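Local coordinates for protein probable glutamine synthetase (PDB 4HPP) that belongs, by name and family, to the glutamine synthetase group of enzymes and holds glutamic acid and magnesium in its catalytic domain, at residues 233-246 with 327-339. Numbering follows the deposited sequence.
Sequences NGVHLHLSLQHADG and KQYNLEFRPMDAT. With GLU (glutamic acid), chain D.
His236 and Arg334 meet in a pocket holding glutamic acid: the guanidinium lies over one face of the imidazole, offset toward the rim, with planes 42° apart and Arg334 NH1 3.3 Å from His236 CE1. From the ring edge, His236 NE2 donates to glutamic acid OXT (3.0 Å). Arg334 NE forms a salt bridge with Glu332 OE2 through a weak hydrogen bond; the stronger partner of that oxygen is Arg313. A water donating to Glu332 OE1 also hydrogen-bonds His236 ND1, so both ring nitrogens have partners, which probably fixes the rotation of the imidazole. Further along this polar face, His238 ND1 donates to Asn330 OD1 (2.8 Å); the oxygen lies in the ring plane, while the amide stands nearly perpendicular to it (88°). With CG between its backbone N and carbonyl carbon (chi1 75°), Asn330 turns its amide toward the ring.

The strands behind run antiparallel, bonded in both directions at two pairs, Leu237 with Phe333 and Leu239 with Leu331. The Leu331 N to Leu239 O bond is 2.9 Å and almost straight. These four side chains lie on the face away from His238 and Glu332, where Leu239 and Phe333 meet helix 261-281. Past the corner at Pro335, the Met336 chain, extended to SD and then bent, sets SD against Val235 CG1 (3.6 Å) and CE against Leu237 CD2, while Val235 CG2 packs on Ala338 CB. A second water donates to Asn233 O and accepts from Ala338 N; Asn233 OD1 bonds Gln185 and ND2 the carbonyl of Ala223. Strand 235-243 is flanked by strands 124-137 and 330-336 in the curved, largely antiparallel sheet of the glutamine synthetase catalytic domain; His236 and Arg334 help line the pocket for glutamic acid beside the magnesium ion.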
loop_
_atom_site.group_PDB
_atom_site.type_symbol
_atom_site.label_atom_id
_atom_site.label_comp_id
_atom_site.label_asym_id
_atom_site.label_seq_id
_atom_site.Cartn_x
_atom_site.Cartn_y
_atom_site.Cartn_z
ATOM N N ASN A 233 -10.160 -34.360 13.528
ATOM C CA ASN A 233 -9.475 -34.652 12.282
ATOM C C ASN A 233 -9.011 -36.118 12.417
ATOM O O ASN A 233 -8.083 -36.435 13.193
ATOM C CB ASN A 233 -8.256 -33.719 12.016
ATOM C CG ASN A 233 -8.611 -32.224 11.751
ATOM O OD1 ASN A 233 -9.472 -31.889 10.908
ATOM N ND2 ASN A 233 -7.893 -31.299 12.465
ATOM N N GLY A 234 -9.658 -37.017 11.668
ATOM C CA GLY A 234 -9.266 -38.415 11.625
ATOM C C GLY A 234 -8.269 -38.700 10.511
ATOM O O GLY A 234 -7.996 -37.845 9.683
ATOM N N VAL A 235 -7.692 -39.896 10.551
ATOM C CA VAL A 235 -6.920 -40.476 9.493
ATOM C C VAL A 235 -7.541 -41.863 9.387
ATOM O O VAL A 235 -7.717 -42.512 10.391
ATOM C CB VAL A 235 -5.418 -40.583 9.846
ATOM C CG1 VAL A 235 -4.691 -41.618 8.951
ATOM C CG2 VAL A 235 -4.713 -39.236 9.716
ATOM N N HIS A 236 -7.875 -42.316 8.187
ATOM C CA HIS A 236 -8.428 -43.657 8.024
ATOM C C HIS A 236 -7.590 -44.432 7.085
ATOM O O HIS A 236 -7.210 -43.957 6.019
ATOM C CB HIS A 236 -9.861 -43.653 7.493
ATOM C CG HIS A 236 -10.853 -42.970 8.390
ATOM N ND1 HIS A 236 -11.991 -42.423 7.911
ATOM C CD2 HIS A 236 -10.842 -42.717 9.779
ATOM C CE1 HIS A 236 -12.685 -41.851 8.943
ATOM N NE2 HIS A 236 -11.983 -42.025 10.077
ATOM N N LEU A 237 -7.326 -45.671 7.440
ATOM C CA LEU A 237 -6.409 -46.449 6.657
ATOM C C LEU A 237 -7.280 -47.519 6.017
ATOM O O LEU A 237 -7.918 -48.248 6.752
ATOM C CB LEU A 237 -5.354 -47.029 7.602
ATOM C CG LEU A 237 -4.376 -48.082 7.156
ATOM C CD1 LEU A 237 -3.615 -47.596 5.925
ATOM C CD2 LEU A 237 -3.429 -48.362 8.303
ATOM N N HIS A 238 -7.344 -47.557 4.676
ATOM C CA HIS A 238 -7.983 -48.647 3.918
ATOM C C HIS A 238 -6.972 -49.651 3.520
ATOM O O HIS A 238 -5.986 -49.306 2.891
ATOM C CB HIS A 238 -8.608 -48.114 2.643
ATOM C CG HIS A 238 -9.738 -47.177 2.889
ATOM N ND1 HIS A 238 -11.021 -47.609 3.040
ATOM C CD2 HIS A 238 -9.757 -45.799 3.045
ATOM C CE1 HIS A 238 -11.832 -46.560 3.284
ATOM N NE2 HIS A 238 -11.063 -45.436 3.264
ATOM N N LEU A 239 -7.183 -50.892 3.918
ATOM C CA LEU A 239 -6.259 -51.992 3.587
ATOM C C LEU A 239 -6.964 -53.095 2.835
ATOM O O LEU A 239 -8.066 -53.510 3.211
ATOM C CB LEU A 239 -5.598 -52.570 4.813
ATOM C CG LEU A 239 -4.559 -51.595 5.369
ATOM C CD1 LEU A 239 -4.279 -51.868 6.845
ATOM C CD2 LEU A 239 -3.295 -51.690 4.543
ATOM N N SER A 240 -6.367 -53.475 1.708
ATOM C CA SER A 240 -6.750 -54.678 0.986
ATOM C C SER A 240 -5.496 -55.551 0.953
ATOM O O SER A 240 -4.363 -55.052 1.101
ATOM C CB SER A 240 -7.335 -54.368 -0.400
ATOM O OG SER A 240 -6.353 -54.048 -1.374
ATOM N N LEU A 241 -5.724 -56.851 0.854
ATOM C CA LEU A 241 -4.648 -57.847 0.835
ATOM C C LEU A 241 -4.765 -58.643 -0.459
ATOM O O LEU A 241 -5.848 -59.132 -0.747
ATOM C CB LEU A 241 -4.795 -58.787 2.041
ATOM C CG LEU A 241 -4.198 -58.358 3.379
ATOM C CD1 LEU A 241 -4.112 -59.548 4.334
ATOM C CD2 LEU A 241 -2.826 -57.754 3.180
ATOM N N GLN A 242 -3.690 -58.769 -1.234
ATOM C CA GLN A 242 -3.755 -59.425 -2.565
ATOM C C GLN A 242 -2.700 -60.494 -2.784
ATOM O O GLN A 242 -1.535 -60.320 -2.430
ATOM C CB GLN A 242 -3.599 -58.429 -3.708
ATOM C CG GLN A 242 -4.750 -57.474 -3.930
ATOM C CD GLN A 242 -4.334 -56.311 -4.814
ATOM O OE1 GLN A 242 -3.222 -56.297 -5.366
ATOM N NE2 GLN A 242 -5.227 -55.334 -4.971
ATOM N N HIS A 243 -3.106 -61.592 -3.414
ATOM C CA HIS A 243 -2.152 -62.579 -3.898
ATOM C C HIS A 243 -1.142 -61.855 -4.759
ATOM O O HIS A 243 -1.496 -60.884 -5.436
ATOM C CB HIS A 243 -2.865 -63.701 -4.650
ATOM C CG HIS A 243 -1.934 -64.594 -5.422
ATOM N ND1 HIS A 243 -2.068 -64.806 -6.744
ATOM C CD2 HIS A 243 -0.805 -65.310 -5.016
ATOM C CE1 HIS A 243 -1.081 -65.624 -7.167
ATOM N NE2 HIS A 243 -0.309 -65.929 -6.105
ATOM N N ALA A 244 0.124 -62.285 -4.699
ATOM C CA ALA A 244 1.228 -61.667 -5.463
ATOM C C ALA A 244 0.930 -61.582 -6.988
ATOM O O ALA A 244 1.717 -62.058 -7.809
ATOM C CB ALA A 244 2.547 -62.401 -5.173
ATOM N N ASP A 245 -0.179 -60.920 -7.346
ATOM C CA ASP A 245 -0.946 -61.266 -8.552
ATOM C C ASP A 245 -2.087 -60.288 -8.885
ATOM O O ASP A 245 -2.468 -60.150 -10.065
ATOM C CB ASP A 245 -1.580 -62.646 -8.313
ATOM C CG ASP A 245 -2.010 -63.344 -9.588
ATOM O OD1 ASP A 245 -1.449 -63.031 -10.656
ATOM O OD2 ASP A 245 -2.894 -64.229 -9.506
ATOM N N GLY A 246 -2.655 -59.662 -7.841
ATOM C CA GLY A 246 -3.810 -58.744 -7.956
ATOM C C GLY A 246 -5.135 -59.367 -7.529
ATOM O O GLY A 246 -6.157 -58.672 -7.398
ATOM N N LYS A 327 -11.677 -55.907 -6.200
ATOM C CA LYS A 327 -10.463 -55.072 -6.248
ATOM C C LYS A 327 -10.639 -53.839 -5.341
ATOM O O LYS A 327 -9.677 -53.344 -4.757
ATOM C CB LYS A 327 -10.112 -54.637 -7.697
ATOM C CG LYS A 327 -9.281 -55.632 -8.533
ATOM C CD LYS A 327 -7.942 -56.037 -7.890
ATOM C CE LYS A 327 -6.735 -55.914 -8.833
ATOM N NZ LYS A 327 -6.683 -56.881 -9.976
ATOM N N GLN A 328 -11.878 -53.365 -5.213
ATOM C CA GLN A 328 -12.177 -52.166 -4.427
ATOM C C GLN A 328 -12.635 -52.530 -3.011
ATOM O O GLN A 328 -12.914 -51.655 -2.189
ATOM C CB GLN A 328 -13.228 -51.295 -5.138
ATOM C CG GLN A 328 -14.331 -52.110 -5.794
ATOM C CD GLN A 328 -15.672 -51.410 -5.856
ATOM O OE1 GLN A 328 -16.163 -50.909 -4.843
ATOM N NE2 GLN A 328 -16.305 -51.424 -7.040
ATOM N N TYR A 329 -12.708 -53.829 -2.731
ATOM C CA TYR A 329 -13.078 -54.321 -1.413
ATOM C C TYR A 329 -11.895 -54.208 -0.462
ATOM O O TYR A 329 -10.759 -54.650 -0.758
ATOM C CB TYR A 329 -13.509 -55.767 -1.504
ATOM C CG TYR A 329 -14.039 -56.321 -0.214
ATOM C CD1 TYR A 329 -15.426 -56.335 0.051
ATOM C CD2 TYR A 329 -13.159 -56.863 0.738
ATOM C CE1 TYR A 329 -15.918 -56.873 1.233
ATOM C CE2 TYR A 329 -13.636 -57.398 1.918
ATOM C CZ TYR A 329 -15.008 -57.402 2.163
ATOM O OH TYR A 329 -15.428 -57.937 3.345
ATOM N N ASN A 330 -12.169 -53.607 0.686
ATOM C CA ASN A 330 -11.124 -53.366 1.621
ATOM C C ASN A 330 -11.692 -53.210 3.017
ATOM O O ASN A 330 -12.924 -53.217 3.199
ATOM C CB ASN A 330 -10.268 -52.147 1.184
ATOM C CG ASN A 330 -10.966 -50.814 1.410
ATOM O OD1 ASN A 330 -11.128 -50.347 2.561
ATOM N ND2 ASN A 330 -11.362 -50.178 0.318
ATOM N N LEU A 331 -10.782 -53.078 3.977
ATOM C CA LEU A 331 -11.121 -52.796 5.355
ATOM C C LEU A 331 -10.448 -51.522 5.872
ATOM O O LEU A 331 -9.217 -51.323 5.798
ATOM C CB LEU A 331 -10.747 -54.000 6.235
ATOM C CG LEU A 331 -11.583 -55.286 6.041
ATOM C CD1 LEU A 331 -10.699 -56.515 5.974
ATOM C CD2 LEU A 331 -12.524 -55.400 7.212
ATOM N N GLU A 332 -11.280 -50.696 6.457
ATOM C CA GLU A 332 -10.925 -49.428 6.975
ATOM C C GLU A 332 -10.832 -49.422 8.520
ATOM O O GLU A 332 -11.845 -49.625 9.226
ATOM C CB GLU A 332 -11.987 -48.452 6.497
ATOM C CG GLU A 332 -12.213 -47.277 7.409
ATOM C CD GLU A 332 -12.841 -46.109 6.689
ATOM O OE1 GLU A 332 -12.169 -45.471 5.840
ATOM O OE2 GLU A 332 -14.001 -45.815 6.993
ATOM N N PHE A 333 -9.600 -49.182 9.010
ATOM C CA PHE A 333 -9.216 -48.925 10.422
ATOM C C PHE A 333 -9.399 -47.427 10.736
ATOM O O PHE A 333 -8.983 -46.563 9.963
ATOM C CB PHE A 333 -7.747 -49.382 10.630
ATOM C CG PHE A 333 -7.188 -49.188 12.036
ATOM C CD1 PHE A 333 -6.771 -47.922 12.487
ATOM C CD2 PHE A 333 -7.028 -50.290 12.898
ATOM C CE1 PHE A 333 -6.252 -47.743 13.772
ATOM C CE2 PHE A 333 -6.503 -50.122 14.173
ATOM C CZ PHE A 333 -6.105 -48.850 14.600
ATOM N N ARG A 334 -10.007 -47.116 11.874
ATOM C CA ARG A 334 -10.536 -45.776 12.062
ATOM C C ARG A 334 -9.945 -45.037 13.240
ATOM O O ARG A 334 -9.905 -43.792 13.208
ATOM C CB ARG A 334 -12.073 -45.771 12.113
ATOM C CG ARG A 334 -12.690 -46.409 10.893
ATOM C CD ARG A 334 -14.199 -46.290 10.811
ATOM N NE ARG A 334 -14.617 -45.050 10.173
ATOM C CZ ARG A 334 -15.222 -44.064 10.825
ATOM N NH1 ARG A 334 -15.584 -42.944 10.177
ATOM N NH2 ARG A 334 -15.471 -44.218 12.135
ATOM N N PRO A 335 -9.465 -45.774 14.269
ATOM C CA PRO A 335 -8.909 -45.032 15.414
ATOM C C PRO A 335 -7.457 -44.578 15.157
ATOM O O PRO A 335 -6.478 -44.994 15.816
ATOM C CB PRO A 335 -9.100 -45.992 16.601
ATOM C CG PRO A 335 -9.743 -47.233 16.039
ATOM C CD PRO A 335 -9.541 -47.217 14.550
ATOM N N MET A 336 -7.334 -43.702 14.165
ATOM C CA MET A 336 -6.025 -43.279 13.707
ATOM C C MET A 336 -6.110 -41.807 13.428
ATOM O O MET A 336 -7.187 -41.323 13.081
ATOM C CB MET A 336 -5.607 -44.064 12.488
ATOM C CG MET A 336 -4.154 -43.821 12.153
ATOM S SD MET A 336 -3.618 -44.637 10.635
ATOM C CE MET A 336 -3.211 -46.321 11.194
ATOM N N ASP A 337 -5.012 -41.088 13.676
ATOM C CA ASP A 337 -4.962 -39.642 13.485
ATOM C C ASP A 337 -3.599 -39.225 12.913
ATOM O O ASP A 337 -2.705 -40.101 12.703
ATOM C CB ASP A 337 -5.362 -38.877 14.752
ATOM C CG ASP A 337 -4.454 -39.137 15.940
ATOM O OD1 ASP A 337 -4.973 -39.562 17.005
ATOM O OD2 ASP A 337 -3.237 -38.877 15.859
ATOM N N ALA A 338 -3.432 -37.938 12.586
ATOM C CA ALA A 338 -2.181 -37.523 11.898
ATOM C C ALA A 338 -0.967 -37.277 12.811
ATOM O O ALA A 338 0.118 -36.919 12.318
ATOM C CB ALA A 338 -2.434 -36.331 11.027
ATOM N N THR A 339 -1.134 -37.442 14.133
ATOM C CA THR A 339 -0.005 -37.346 15.053
ATOM C C THR A 339 0.823 -38.627 14.970
ATOM O O THR A 339 1.916 -38.712 15.535
ATOM C CB THR A 339 -0.427 -37.121 16.533
ATOM O OG1 THR A 339 -1.175 -38.244 16.980
ATOM C CG2 THR A 339 -1.265 -35.900 16.668
HETATM N N GLU D . -13.675 -36.528 11.321
HETATM C CA GLU D . -13.932 -37.987 11.654
HETATM C C GLU D . -12.796 -38.721 12.403
HETATM O O GLU D . -12.205 -38.201 13.342
HETATM C CB GLU D . -14.274 -38.761 10.387
HETATM C CG GLU D . -15.617 -38.404 9.811
HETATM C CD GLU D . -15.827 -39.013 8.464
HETATM O OE1 GLU D . -16.716 -39.873 8.376
HETATM O OE2 GLU D . -15.100 -38.647 7.509
HETATM O OXT GLU D . -12.421 -39.856 12.089
HETATM O O HOH W 1 -5.432 -36.220 12.808
HETATM O O HOH W 2 -13.358 -43.201 5.614
#